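Local structure of kirola (Actinidia deliciosa, 4IGW) at residues A[50-55]-A[71-76]; A[23-28]-A[81-86]. The protein is a kiwifruit allergen of the major latex protein family with no settled physiological role, and probably binds small apolar ligands in an internal cavity. One frame throughout, in Å; residues are numbered along the deposited sequence.

Interaction 1. Residues A[50-55]-A[71-76]; sequences GTVGSV and DIVEAI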
loop_
_atom_site.group_PDB
_atom_site.type_symbol
_atom_site.label_atom_id
_atom_site.label_comp_id
_atom_site.label_asym_id
_atom_site.label_seq_id
_atom_site.Cartn_x
_atom_site.Cartn_y
_atom_site.Cartn_z
ATOM N N GLY A 50 7.844 4.701 -10.089
ATOM C CA GLY A 50 8.000 5.936 -9.344
ATOM C C GLY A 50 7.300 7.170 -9.911
ATOM O O GLY A 50 7.522 8.264 -9.427
ATOM N N THR A 51 6.473 6.999 -10.926
ATOM C CA THR A 51 5.799 8.125 -11.534
ATOM C C THR A 51 4.261 8.003 -11.404
ATOM O O THR A 51 3.697 6.899 -11.375
ATOM C CB THR A 51 6.082 8.206 -13.021
ATOM O OG1 THR A 51 5.368 7.156 -13.643
ATOM C CG2 THR A 51 7.552 8.121 -13.354
ATOM N N VAL A 52 3.587 9.143 -11.318
ATOM C CA VAL A 52 2.120 9.183 -11.345
ATOM C C VAL A 52 1.597 8.718 -12.713
ATOM O O VAL A 52 2.020 9.197 -13.777
ATOM C CB VAL A 52 1.603 10.605 -11.070
ATOM C CG1 VAL A 52 0.103 10.722 -11.388
ATOM C CG2 VAL A 52 1.952 10.978 -9.612
ATOM N N GLY A 53 0.690 7.744 -12.669
ATOM C CA GLY A 53 0.165 7.160 -13.891
ATOM C C GLY A 53 0.716 5.791 -14.186
ATOM O O GLY A 53 0.195 5.066 -15.052
ATOM N N SER A 54 1.761 5.413 -13.468
ATOM C CA SER A 54 2.279 4.072 -13.621
ATOM C C SER A 54 1.246 3.100 -13.130
ATOM O O SER A 54 0.468 3.427 -12.281
ATOM C CB SER A 54 3.604 3.881 -12.899
ATOM O OG SER A 54 3.421 3.914 -11.526
ATOM N N VAL A 55 1.184 1.941 -13.760
ATOM C CA VAL A 55 0.185 0.936 -13.439
ATOM C C VAL A 55 0.923 -0.338 -12.991
ATOM O O VAL A 55 1.946 -0.719 -13.551
ATOM C CB VAL A 55 -0.677 0.644 -14.680
ATOM C CG1 VAL A 55 -1.681 -0.431 -14.437
ATOM C CG2 VAL A 55 -1.363 1.895 -15.122
ATOM N N ASP A 71 -3.101 -1.640 -9.648
ATOM C CA ASP A 71 -3.130 -0.303 -9.077
ATOM C C ASP A 71 -2.644 0.701 -10.091
ATOM O O ASP A 71 -1.833 0.378 -10.932
ATOM C CB ASP A 71 -2.195 -0.275 -7.862
ATOM C CG ASP A 71 -2.708 -1.106 -6.690
ATOM O OD1 ASP A 71 -3.624 -1.887 -6.876
ATOM O OD2 ASP A 71 -2.240 -0.934 -5.551
ATOM N N ILE A 72 -3.163 1.910 -10.022
ATOM C CA ILE A 72 -2.577 3.075 -10.690
ATOM C C ILE A 72 -2.108 4.073 -9.634
ATOM O O ILE A 72 -2.768 4.278 -8.636
ATOM C CB ILE A 72 -3.591 3.802 -11.562
ATOM C CG1 ILE A 72 -4.193 2.885 -12.606
ATOM C CG2 ILE A 72 -2.990 5.001 -12.307
ATOM C CD1 ILE A 72 -5.209 3.627 -13.438
ATOM N N VAL A 73 -0.959 4.695 -9.863
ATOM C CA VAL A 73 -0.448 5.705 -8.966
ATOM C C VAL A 73 -1.140 6.993 -9.365
ATOM O O VAL A 73 -0.862 7.542 -10.424
ATOM C CB VAL A 73 1.072 5.855 -9.068
ATOM C CG1 VAL A 73 1.563 6.907 -8.079
ATOM C CG2 VAL A 73 1.763 4.499 -8.817
ATOM N N GLU A 74 -2.065 7.439 -8.506
ATOM C CA GLU A 74 -2.890 8.651 -8.738
ATOM C C GLU A 74 -2.250 9.950 -8.344
ATOM O O GLU A 74 -2.569 10.941 -8.882
ATOM C CB GLU A 74 -4.206 8.550 -7.964
ATOM C CG GLU A 74 -5.239 7.610 -8.624
ATOM C CD GLU A 74 -5.622 8.068 -10.040
ATOM O OE1 GLU A 74 -6.264 9.194 -10.159
ATOM O OE2 GLU A 74 -5.243 7.312 -11.015
ATOM N N ALA A 75 -1.403 9.939 -7.330
ATOM C CA ALA A 75 -0.739 11.146 -6.874
ATOM C C ALA A 75 0.538 10.776 -6.148
ATOM O O ALA A 75 0.674 9.657 -5.634
ATOM C CB ALA A 75 -1.644 11.939 -5.967
ATOM N N ILE A 76 1.450 11.737 -6.156
ATOM C CA ILE A 76 2.693 11.695 -5.447
ATOM C C ILE A 76 2.996 13.112 -4.980
ATOM O O ILE A 76 2.935 14.070 -5.777
ATOM C CB ILE A 76 3.890 11.252 -6.325
ATOM C CG1 ILE A 76 3.759 9.776 -6.782
ATOM C CG2 ILE A 76 5.169 11.432 -5.542
ATOM C CD1 ILE A 76 5.027 9.102 -7.571
#
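Val73 meets the glycine-rich loop between strands 39-46 and 55-62 with both of its backbone polar groups. Gly53 N donates to Val73 O (2.7 Å) in the carbonyl plane, and Val73 N returns a straighter bond to Ser54 O (3.1 Å, 164° at the hydrogen). Gly53 suits the third position of a type II turn from Thr51 to Ser54, closed by Ser54 N on Thr51 O (3.2 Å). Beneath this turn the packing is close: the buried Val73 side chain points at the loop, its CB 3.6 Å from Thr51 O and its CG2 against Ser54 OG.

The outer side is looser. Exposed Val52 spreads its two branches along the neighbouring strand: CG1, anti to the backbone N (chi1 168°), lies over Val73 O, while the Val52 and Ile76 side chains slide past each other in opposite directions, Val52 CG2 coming to 3.6 Å from Ile76 CG1. At the other end Val55 opens strand 55-62 as a non-hydrogen-bonded antiparallel partner of Ile72. Their side chains run alongside each other, with Val55 CG2 3.9 Å from Ile72 CG1, and both remain partly exposed.

Because both cross-bonds use only backbone atoms, with apolar side chains flanking them, the loop's attachment probably depends on turn geometry more than on side-chain polarity.

Interaction 2. Residues A[23-28]-A[81-86]; sequences IFRYRL and KSVTFK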
loop_
_atom_site.group_PDB
_atom_site.type_symbol
_atom_site.label_atom_id
_atom_site.label_comp_id
_atom_site.label_asym_id
_atom_site.label_seq_id
_atom_site.Cartn_x
_atom_site.Cartn_y
_atom_site.Cartn_z
ATOM N N ILE A 23 11.045 3.031 -1.373
ATOM C CA ILE A 23 10.645 1.674 -1.762
ATOM C C ILE A 23 9.256 1.719 -2.362
ATOM O O ILE A 23 8.999 1.107 -3.359
ATOM C CB ILE A 23 10.699 0.697 -0.585
ATOM C CG1 ILE A 23 12.154 0.351 -0.284
ATOM C CG2 ILE A 23 9.897 -0.515 -0.950
ATOM C CD1 ILE A 23 12.393 -0.212 1.117
ATOM N N PHE A 24 8.364 2.458 -1.738
ATOM C CA PHE A 24 6.958 2.534 -2.213
ATOM C C PHE A 24 6.817 3.447 -3.439
ATOM O O PHE A 24 5.938 3.238 -4.257
ATOM C CB PHE A 24 5.986 2.940 -1.080
ATOM C CG PHE A 24 5.772 1.827 -0.120
ATOM C CD1 PHE A 24 6.598 1.675 0.980
ATOM C CD2 PHE A 24 4.838 0.846 -0.392
ATOM C CE1 PHE A 24 6.476 0.556 1.817
ATOM C CE2 PHE A 24 4.681 -0.252 0.457
ATOM C CZ PHE A 24 5.529 -0.398 1.555
ATOM N N ARG A 25 7.707 4.408 -3.593
ATOM C CA ARG A 25 7.648 5.195 -4.775
ATOM C C ARG A 25 8.295 4.406 -5.901
ATOM O O ARG A 25 7.611 3.864 -6.811
ATOM C CB ARG A 25 8.324 6.547 -4.575
ATOM C CG ARG A 25 7.989 7.416 -5.714
ATOM C CD ARG A 25 8.474 8.852 -5.564
ATOM N NE ARG A 25 8.608 9.459 -6.883
ATOM C CZ ARG A 25 8.864 10.745 -7.087
ATOM N NH1 ARG A 25 8.969 11.574 -6.052
ATOM N NH2 ARG A 25 9.022 11.218 -8.324
ATOM N N TYR A 26 9.619 4.288 -5.799
ATOM C CA TYR A 26 10.424 3.800 -6.891
ATOM C C TYR A 26 10.563 2.324 -6.961
ATOM O O TYR A 26 10.692 1.802 -8.037
ATOM C CB TYR A 26 11.823 4.367 -6.825
ATOM C CG TYR A 26 11.892 5.882 -6.807
ATOM C CD1 TYR A 26 12.274 6.535 -5.662
ATOM C CD2 TYR A 26 11.547 6.644 -7.899
ATOM C CE1 TYR A 26 12.335 7.899 -5.590
ATOM C CE2 TYR A 26 11.627 8.061 -7.847
ATOM C CZ TYR A 26 12.017 8.659 -6.683
ATOM O OH TYR A 26 12.114 10.008 -6.525
ATOM N N ARG A 27 10.632 1.639 -5.843
ATOM C CA ARG A 27 11.120 0.273 -5.878
ATOM C C ARG A 27 10.204 -0.728 -5.321
ATOM O O ARG A 27 10.627 -1.591 -4.588
ATOM C CB ARG A 27 12.432 0.147 -5.149
ATOM C CG ARG A 27 13.283 1.320 -5.361
ATOM C CD ARG A 27 14.700 1.065 -4.917
ATOM N NE ARG A 27 15.323 2.368 -4.895
ATOM C CZ ARG A 27 15.609 3.060 -3.813
ATOM N NH1 ARG A 27 16.130 4.275 -3.966
ATOM N NH2 ARG A 27 15.397 2.557 -2.599
ATOM N N LEU A 28 8.960 -0.682 -5.759
ATOM C CA LEU A 28 7.982 -1.638 -5.299
ATOM C C LEU A 28 8.506 -3.073 -5.527
ATOM O O LEU A 28 8.194 -4.011 -4.776
ATOM C CB LEU A 28 6.642 -1.416 -6.024
ATOM C CG LEU A 28 5.577 -0.421 -5.502
ATOM C CD1 LEU A 28 5.159 -0.800 -4.109
ATOM C CD2 LEU A 28 6.122 0.944 -5.516
ATOM N N LYS A 81 6.272 13.204 1.384
ATOM C CA LYS A 81 6.711 11.856 1.113
ATOM C C LYS A 81 5.549 10.889 1.065
ATOM O O LYS A 81 5.521 9.922 1.825
ATOM C CB LYS A 81 7.730 11.436 2.145
ATOM C CG LYS A 81 8.770 12.525 2.418
ATOM C CD LYS A 81 10.047 12.337 1.680
ATOM C CE LYS A 81 10.982 13.515 1.936
ATOM N NZ LYS A 81 10.387 14.789 1.445
ATOM N N SER A 82 4.619 11.161 0.141
ATOM C CA SER A 82 3.322 10.506 0.063
ATOM C C SER A 82 3.096 9.956 -1.313
ATOM O O SER A 82 3.346 10.646 -2.327
ATOM C CB SER A 82 2.202 11.513 0.393
ATOM O OG SER A 82 0.899 10.978 0.204
ATOM N N VAL A 83 2.604 8.714 -1.364
ATOM C CA VAL A 83 2.294 8.088 -2.653
ATOM C C VAL A 83 0.874 7.577 -2.576
ATOM O O VAL A 83 0.558 6.902 -1.605
ATOM C CB VAL A 83 3.266 6.911 -2.954
ATOM C CG1 VAL A 83 2.975 6.262 -4.319
ATOM C CG2 VAL A 83 4.691 7.366 -2.855
ATOM N N THR A 84 0.029 7.881 -3.568
ATOM C CA THR A 84 -1.375 7.413 -3.552
ATOM C C THR A 84 -1.592 6.365 -4.617
ATOM O O THR A 84 -1.287 6.582 -5.774
ATOM C CB THR A 84 -2.434 8.537 -3.809
ATOM O OG1 THR A 84 -2.380 9.579 -2.797
ATOM C CG2 THR A 84 -3.826 7.923 -3.857
ATOM N N PHE A 85 -2.161 5.240 -4.211
ATOM C CA PHE A 85 -2.390 4.098 -5.085
ATOM C C PHE A 85 -3.871 3.975 -5.247
ATOM O O PHE A 85 -4.610 4.168 -4.286
ATOM C CB PHE A 85 -1.897 2.815 -4.406
ATOM C CG PHE A 85 -0.438 2.764 -4.249
ATOM C CD1 PHE A 85 0.354 2.321 -5.288
ATOM C CD2 PHE A 85 0.167 3.232 -3.088
ATOM C CE1 PHE A 85 1.777 2.311 -5.157
ATOM C CE2 PHE A 85 1.529 3.205 -2.928
ATOM C CZ PHE A 85 2.346 2.745 -3.966
ATOM N N LYS A 86 -4.317 3.628 -6.434
ATOM C CA LYS A 86 -5.746 3.449 -6.670
ATOM C C LYS A 86 -5.975 2.035 -7.150
ATOM O O LYS A 86 -5.298 1.639 -8.069
ATOM C CB LYS A 86 -6.210 4.437 -7.735
ATOM C CG LYS A 86 -7.607 4.141 -8.206
ATOM C CD LYS A 86 -8.150 5.286 -9.023
ATOM C CE LYS A 86 -9.557 4.998 -9.576
ATOM N NZ LYS A 86 -9.900 5.962 -10.664
#
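The meeting of Phe24, Arg25 and Leu28 with Val83 and Phe85 is a small, buried and mainly apolar contact, in which the C-terminal part of helix 17-25 and the residues that follow rest on the inner face of strand 82-88. In the Bet v 1 fold the short helices after the first strand pack against the curved antiparallel sheet, and this contact joins the first of them to that strand. Just 170 Å² is buried between the segments, counting both sides. Alternation along the strand supplies the surface: Val83 and Phe85 point to the helix, while Ser82 and Thr84 lean instead on strand 96-106.

Val83 sets its two branches on consecutive helix residues. Val83 CG2 lies 4.1 Å from Arg25 CB, and Val83 CG1 lies 4.2 Å from Phe24 O. Phe85, with CG anti to its own carbonyl carbon (chi1 -68°), presents the far edge of its ring to Phe24 O and Leu28 CD2. The model crowds those two atoms together, so details there are doubtful.

The larger groups of the helix residues work elsewhere. The Phe24 ring turns away to meet Trp116 edge-to-face and to touch Phe20. Arg25, extended from CG to NE, leaves only its base beside Val83; NE donates to Gly50 O, and Tyr26 OH sits over the centre of one guanidinium face, 3.4 Å above it.

With no hydrogen bond between the segments, the fit probably depends on shape and burial, to which the Phe24 carbonyl near the ring edge may add a weak electrostatic attraction.

Overall arrangement
Interactions 1 and 2 have their centres about 8 Å apart, and each places a strand segment in the same antiparallel sheet, where strands 65-77 and 82-88 are successive neighbours. Probable hydrogen bonds of 2.8 Å join them, Ile72 O with Lys86 N and Ala75 O with Thr84 N. Along the chain, interaction 1 is nested within the loop closed by interaction 2. Ile76, which packs on the glycine-rich loop, also touches Arg25, linking loop, sheet and helix. Asp71 touches Phe85, and its OD2 is hydrogen-bonded to an unidentified molecule, probably from the crystallisation liquor. Asp71 and Phe85 thus lie on the inner side of the sheet, where the Bet v 1 fold usually has its cavity.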